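Local coordinates for protein PA0821 (Pseudomonas aeruginosa, PDB 7DRG) that probably acts as the immunity protein (antitoxin) that neutralises a VRR-NUC nuclease effector of the type VI secretion system, at residues Y351-A354 against T355-L358. Residues are numbered along the deposited sequence; the frame is centred on the assembly and turned at random.
Sequences YLDA and TNTL
Asp353 accepts from Thr355 through its carboxylate and from Asn356 through its carbonyl, the two bonds of an Asx motif. Asp353 OD1 accepts the backbone N of Thr355 at 2.8 Å, the i to i+2 bond of an Asx turn; the donor lies above the carboxylate plane. The carboxylate can fold back there because CG sits between the backbone N and the carbonyl carbon (chi1 60°). Thr355 OG1 also reaches Asp353 OD1, at 2.5 Å, a bond so short that its exact geometry is doubtful. Asp353 O accepts the backbone N of Asn356 at 3.3 Å; with both Ala354 and Thr355 in helical backbone conformation, residues 353-356 form a type I turn. From the opposite face of the same carbonyl comes Thr357 OG1, 2.8 Å from Asp353 O, while Thr357 N adds a weak bond.

The amide of Asn356 then bridges back along the preceding backbone: OD1 receives Asp353 N at 2.9 Å in a nearly straight bond (170° at the hydrogen), and ND2 makes a weak one to Tyr351 O at 3.4 Å. The carboxylate of Asp353 and this amide lie almost parallel, 8° between planes, without bonding to each other. Thr357 CG2 lies against Leu352, 3.8 Å from its CB. A water donates to both Ala354 O and Thr357 O.

Further out, Gln271 NE2 binds Asn356 O, and Leu352 pairs through its backbone with Ser257 and touches Ala260, so the turn after helix 338-348 lies against strands 259-264 and 267-272. Asp353 O has donors on both faces of its plane, though neither lies on a lone pair, and the backbone N-H of Thr355 given to OD1 would probably help to stabilise the carboxylate as an anion at this exposed bend.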
# COMPACT_ATOMS: atom_id res chain seq x y z
N TYR B 351 26.67 -9.68 10.83
CA TYR B 351 26.80 -10.87 11.66
C TYR B 351 26.44 -10.58 13.12
O TYR B 351 26.55 -9.45 13.60
CB TYR B 351 28.23 -11.41 11.61
CG TYR B 351 28.61 -12.19 10.37
CD1 TYR B 351 28.38 -11.69 9.10
CD2 TYR B 351 29.24 -13.43 10.48
CE1 TYR B 351 28.74 -12.42 7.97
CE2 TYR B 351 29.60 -14.15 9.36
CZ TYR B 351 29.35 -13.65 8.11
OH TYR B 351 29.72 -14.37 7.01
N LEU B 352 26.06 -11.64 13.83
CA LEU B 352 25.86 -11.54 15.27
C LEU B 352 27.19 -11.35 15.98
O LEU B 352 28.21 -11.95 15.61
CB LEU B 352 25.17 -12.79 15.80
CG LEU B 352 23.82 -13.14 15.20
CD1 LEU B 352 23.30 -14.41 15.85
CD2 LEU B 352 22.84 -11.98 15.38
N ASP B 353 27.18 -10.53 17.03
CA ASP B 353 28.37 -10.35 17.85
C ASP B 353 27.93 -9.98 19.27
O ASP B 353 26.75 -10.02 19.60
CB ASP B 353 29.33 -9.33 17.22
CG ASP B 353 28.71 -7.95 17.05
OD1 ASP B 353 27.81 -7.57 17.82
OD2 ASP B 353 29.14 -7.23 16.12
N ALA B 354 28.90 -9.61 20.10
CA ALA B 354 28.61 -9.29 21.49
C ALA B 354 27.79 -8.01 21.65
O ALA B 354 27.25 -7.78 22.73
CB ALA B 354 29.91 -9.17 22.29
N THR B 355 27.69 -7.18 20.61
CA THR B 355 26.93 -5.95 20.71
C THR B 355 25.45 -6.12 20.40
O THR B 355 24.67 -5.22 20.71
CB THR B 355 27.50 -4.88 19.77
OG1 THR B 355 27.25 -5.25 18.40
CG2 THR B 355 29.00 -4.72 19.98
N ASN B 356 25.04 -7.24 19.80
CA ASN B 356 23.65 -7.38 19.38
C ASN B 356 23.01 -8.71 19.80
O ASN B 356 21.87 -8.99 19.40
CB ASN B 356 23.52 -7.18 17.86
CG ASN B 356 24.43 -8.09 17.06
OD1 ASN B 356 24.67 -9.24 17.44
ND2 ASN B 356 24.96 -7.58 15.96
N THR B 357 23.69 -9.51 20.62
CA THR B 357 23.12 -10.72 21.21
C THR B 357 23.37 -10.69 22.71
O THR B 357 24.23 -9.95 23.19
CB THR B 357 23.74 -12.01 20.62
OG1 THR B 357 25.15 -12.01 20.85
CG2 THR B 357 23.46 -12.12 19.14
N LEU B 358 22.61 -11.52 23.44
CA LEU B 358 22.89 -11.70 24.86
C LEU B 358 24.01 -12.72 25.05
O LEU B 358 24.10 -13.69 24.29
CB LEU B 358 21.65 -12.17 25.62
CG LEU B 358 20.39 -11.33 25.47
CD1 LEU B 358 19.29 -11.92 26.34
CD2 LEU B 358 20.64 -9.88 25.86
O HOH W 1 26.47 -9.49 24.65